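Local coordinates for Rab5 protein, putative (Plasmodium falciparum, PDB 3CLV) that is probably a Rab5-like small G protein of the Ras superfamily, with guanosine-5'-diphosphate bound in the model, at residues F124-K136 against F162-Q174. Numbering follows the deposited sequence.
Sequences FDISNSNTLDRAK and FQVDILEVQKYAQ
Ile126 O draws the loop at Gln163 against the turn that follows strand 119-125: Gln163 N reaches it in the carbonyl plane at 2.8 Å, nearly straight, and Val164 N adds a weak bond. The long, extended side chain of Gln163 then runs past Ser127, and its OE1 accepts from Ser129 N at 2.7 Å, the donor lying above the amide plane; an amide oxygen suits a backbone NH beside the N-cap residue Asn128.

Apolar side chains make up the second group of contacts. The Ile126 side chain lies over a Phe162 face, CD1 3.8 Å from the ring centroid. Beta-branched Val164 divides its methyls, CG1 meeting Leu132 CD2 at 3.7 Å and CG2 facing the edge of the Phe124 ring. Val169 CG1 touches Phe124 CZ at 3.7 Å, while its CG2 packs on Leu132 CD2.

Farther along, Lys136 serves twice. With CG beside its backbone N (chi1 -73°) and an extended chain, its methylenes cross one face of Tyr172, and NZ meets Glu168 OE2 at 3.0 Å in a salt bridge.

Helix segments 129-136 and 166-174, 6° apart in direction, pack side by side on the mixed sheet, Phe124 and Val169 both touching Leu152, as in the Ras-type P-loop alpha/beta fold.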
# COMPACT_ATOMS: atom_id res chain seq x y z
N PHE A 124 8.94 4.89 -19.84
CA PHE A 124 8.46 5.61 -21.02
C PHE A 124 8.79 4.79 -22.27
O PHE A 124 9.50 3.78 -22.19
CB PHE A 124 9.01 7.05 -21.06
CG PHE A 124 10.49 7.14 -21.41
CD1 PHE A 124 11.46 7.01 -20.42
CD2 PHE A 124 10.89 7.36 -22.73
CE1 PHE A 124 12.82 7.06 -20.73
CE2 PHE A 124 12.26 7.41 -23.06
CZ PHE A 124 13.22 7.27 -22.05
N ASP A 125 8.24 5.23 -23.39
CA ASP A 125 8.37 4.56 -24.68
C ASP A 125 9.29 5.46 -25.51
O ASP A 125 9.00 6.65 -25.72
CB ASP A 125 6.96 4.42 -25.30
CG ASP A 125 6.95 3.92 -26.74
OD1 ASP A 125 8.02 3.69 -27.36
OD2 ASP A 125 5.81 3.78 -27.26
N ILE A 126 10.41 4.91 -25.95
CA ILE A 126 11.42 5.68 -26.71
C ILE A 126 10.88 6.27 -28.02
O ILE A 126 11.45 7.24 -28.55
CB ILE A 126 12.75 4.90 -26.93
CG1 ILE A 126 12.53 3.55 -27.61
CG2 ILE A 126 13.50 4.72 -25.61
CD1 ILE A 126 12.55 3.61 -29.14
N SER A 127 9.79 5.69 -28.52
CA SER A 127 9.18 6.10 -29.80
C SER A 127 8.08 7.15 -29.64
O SER A 127 7.49 7.61 -30.62
CB SER A 127 8.63 4.88 -30.55
OG SER A 127 7.51 4.30 -29.88
N ASN A 128 7.81 7.52 -28.40
CA ASN A 128 6.78 8.48 -28.11
C ASN A 128 7.26 9.48 -27.04
O ASN A 128 7.25 9.17 -25.84
CB ASN A 128 5.50 7.75 -27.66
CG ASN A 128 4.32 8.67 -27.52
OD1 ASN A 128 4.46 9.89 -27.55
ND2 ASN A 128 3.14 8.09 -27.35
N SER A 129 7.67 10.67 -27.48
CA SER A 129 8.30 11.64 -26.58
C SER A 129 7.35 12.16 -25.50
O SER A 129 7.78 12.46 -24.39
CB SER A 129 8.98 12.80 -27.35
OG SER A 129 8.03 13.64 -27.99
N ASN A 130 6.05 12.25 -25.82
CA ASN A 130 5.03 12.63 -24.85
C ASN A 130 5.10 11.80 -23.56
O ASN A 130 4.86 12.31 -22.47
CB ASN A 130 3.63 12.52 -25.46
CG ASN A 130 3.33 13.63 -26.48
OD1 ASN A 130 4.01 14.66 -26.54
ND2 ASN A 130 2.28 13.42 -27.28
N THR A 131 5.43 10.52 -23.71
CA THR A 131 5.51 9.61 -22.56
C THR A 131 6.74 9.92 -21.70
O THR A 131 6.71 9.72 -20.49
CB THR A 131 5.46 8.13 -22.97
OG1 THR A 131 6.68 7.74 -23.60
CG2 THR A 131 4.28 7.86 -23.92
N LEU A 132 7.81 10.41 -22.33
CA LEU A 132 8.97 10.93 -21.59
C LEU A 132 8.60 12.17 -20.75
O LEU A 132 8.95 12.26 -19.57
CB LEU A 132 10.16 11.26 -22.53
CG LEU A 132 11.39 11.86 -21.82
CD1 LEU A 132 11.91 10.98 -20.69
CD2 LEU A 132 12.52 12.17 -22.80
N ASP A 133 7.90 13.12 -21.37
CA ASP A 133 7.46 14.33 -20.68
C ASP A 133 6.64 14.00 -19.43
O ASP A 133 6.82 14.61 -18.38
CB ASP A 133 6.64 15.21 -21.63
CG ASP A 133 7.43 15.69 -22.85
OD1 ASP A 133 8.69 15.80 -22.79
OD2 ASP A 133 6.77 15.97 -23.88
N ARG A 134 5.72 13.04 -19.55
CA ARG A 134 4.95 12.58 -18.38
C ARG A 134 5.81 11.90 -17.31
O ARG A 134 5.60 12.11 -16.12
CB ARG A 134 3.80 11.66 -18.82
CG ARG A 134 2.56 12.41 -19.33
CD ARG A 134 1.50 12.58 -18.23
NE ARG A 134 2.10 12.86 -16.92
CZ ARG A 134 1.42 12.97 -15.77
NH1 ARG A 134 0.10 12.85 -15.74
NH2 ARG A 134 2.08 13.21 -14.64
N ALA A 135 6.74 11.06 -17.74
CA ALA A 135 7.67 10.41 -16.82
C ALA A 135 8.44 11.43 -15.98
O ALA A 135 8.62 11.23 -14.79
CB ALA A 135 8.63 9.49 -17.57
N LYS A 136 8.89 12.52 -16.62
CA LYS A 136 9.63 13.58 -15.91
C LYS A 136 8.78 14.23 -14.82
O LYS A 136 9.27 14.46 -13.70
CB LYS A 136 10.15 14.64 -16.88
CG LYS A 136 11.31 14.16 -17.73
CD LYS A 136 12.00 15.32 -18.43
CE LYS A 136 13.06 14.81 -19.39
NZ LYS A 136 13.61 15.95 -20.19
N PHE A 162 13.30 6.11 -32.68
CA PHE A 162 13.50 6.94 -31.49
C PHE A 162 12.92 8.34 -31.69
O PHE A 162 13.20 9.01 -32.69
CB PHE A 162 14.99 7.05 -31.14
CG PHE A 162 15.55 5.86 -30.41
CD1 PHE A 162 15.76 4.65 -31.07
CD2 PHE A 162 15.90 5.95 -29.07
CE1 PHE A 162 16.29 3.54 -30.40
CE2 PHE A 162 16.43 4.84 -28.38
CZ PHE A 162 16.63 3.63 -29.05
N GLN A 163 12.09 8.77 -30.75
CA GLN A 163 11.56 10.13 -30.76
C GLN A 163 12.31 10.95 -29.71
O GLN A 163 12.26 12.18 -29.70
CB GLN A 163 10.07 10.11 -30.47
CG GLN A 163 9.30 11.22 -31.13
CD GLN A 163 7.81 11.00 -31.07
OE1 GLN A 163 7.17 11.31 -30.07
NE2 GLN A 163 7.24 10.47 -32.16
N VAL A 164 13.00 10.25 -28.83
CA VAL A 164 13.79 10.88 -27.77
C VAL A 164 15.27 10.82 -28.11
O VAL A 164 15.68 10.06 -28.97
CB VAL A 164 13.51 10.23 -26.38
CG1 VAL A 164 12.02 10.33 -26.02
CG2 VAL A 164 14.01 8.79 -26.33
N ASP A 165 16.05 11.66 -27.43
CA ASP A 165 17.50 11.61 -27.48
C ASP A 165 17.98 10.91 -26.21
O ASP A 165 17.82 11.45 -25.10
CB ASP A 165 18.07 13.03 -27.58
CG ASP A 165 19.57 13.05 -27.86
OD1 ASP A 165 20.34 12.36 -27.15
OD2 ASP A 165 19.98 13.78 -28.79
N ILE A 166 18.52 9.70 -26.36
CA ILE A 166 18.96 8.90 -25.20
C ILE A 166 19.96 9.63 -24.30
O ILE A 166 19.83 9.59 -23.09
CB ILE A 166 19.53 7.52 -25.61
CG1 ILE A 166 18.39 6.58 -26.03
CG2 ILE A 166 20.33 6.90 -24.47
CD1 ILE A 166 17.27 6.42 -24.98
N LEU A 167 20.94 10.30 -24.92
CA LEU A 167 21.93 11.07 -24.18
C LEU A 167 21.29 12.15 -23.32
O LEU A 167 21.71 12.36 -22.18
CB LEU A 167 22.96 11.70 -25.12
CG LEU A 167 24.28 10.98 -25.42
CD1 LEU A 167 24.14 9.46 -25.37
CD2 LEU A 167 24.84 11.45 -26.78
N GLU A 168 20.29 12.84 -23.87
CA GLU A 168 19.54 13.81 -23.07
C GLU A 168 18.86 13.10 -21.89
O GLU A 168 18.82 13.63 -20.77
CB GLU A 168 18.52 14.58 -23.93
CG GLU A 168 17.79 15.70 -23.18
CD GLU A 168 16.64 15.19 -22.32
OE1 GLU A 168 15.93 14.25 -22.76
OE2 GLU A 168 16.44 15.75 -21.22
N VAL A 169 18.30 11.92 -22.17
CA VAL A 169 17.59 11.14 -21.15
C VAL A 169 18.55 10.67 -20.05
O VAL A 169 18.26 10.84 -18.87
CB VAL A 169 16.82 9.93 -21.74
CG1 VAL A 169 16.06 9.20 -20.64
CG2 VAL A 169 15.84 10.41 -22.81
N GLN A 170 19.68 10.09 -20.45
CA GLN A 170 20.77 9.75 -19.51
C GLN A 170 21.26 10.95 -18.71
O GLN A 170 21.48 10.85 -17.51
CB GLN A 170 21.94 9.13 -20.26
CG GLN A 170 21.69 7.73 -20.76
CD GLN A 170 22.88 7.16 -21.50
OE1 GLN A 170 23.37 7.77 -22.46
NE2 GLN A 170 23.37 6.00 -21.06
N LYS A 171 21.41 12.10 -19.37
CA LYS A 171 21.80 13.32 -18.64
C LYS A 171 20.74 13.70 -17.62
O LYS A 171 21.07 14.02 -16.47
CB LYS A 171 22.08 14.49 -19.59
CG LYS A 171 22.69 15.72 -18.88
N TYR A 172 19.47 13.63 -18.05
CA TYR A 172 18.33 13.91 -17.19
C TYR A 172 18.39 13.04 -15.93
O TYR A 172 18.19 13.56 -14.82
CB TYR A 172 16.97 13.73 -17.92
CG TYR A 172 15.80 13.80 -16.96
CD1 TYR A 172 15.34 15.04 -16.50
CD2 TYR A 172 15.17 12.64 -16.48
CE1 TYR A 172 14.28 15.12 -15.60
CE2 TYR A 172 14.09 12.72 -15.57
CZ TYR A 172 13.66 13.96 -15.13
OH TYR A 172 12.62 14.09 -14.24
N ALA A 173 18.64 11.75 -16.10
CA ALA A 173 18.65 10.80 -14.98
C ALA A 173 19.79 11.08 -14.00
O ALA A 173 19.60 11.01 -12.79
CB ALA A 173 18.69 9.36 -15.48
N GLN A 174 20.96 11.43 -14.53
CA GLN A 174 22.11 11.86 -13.72
C GLN A 174 21.80 13.11 -12.90
O GLN A 174 22.07 13.18 -11.70
CB GLN A 174 23.31 12.13 -14.62
CG GLN A 174 23.83 10.90 -15.36
CD GLN A 174 24.94 11.23 -16.36
OE1 GLN A 174 25.16 10.50 -17.32
NE2 GLN A 174 25.64 12.34 -16.13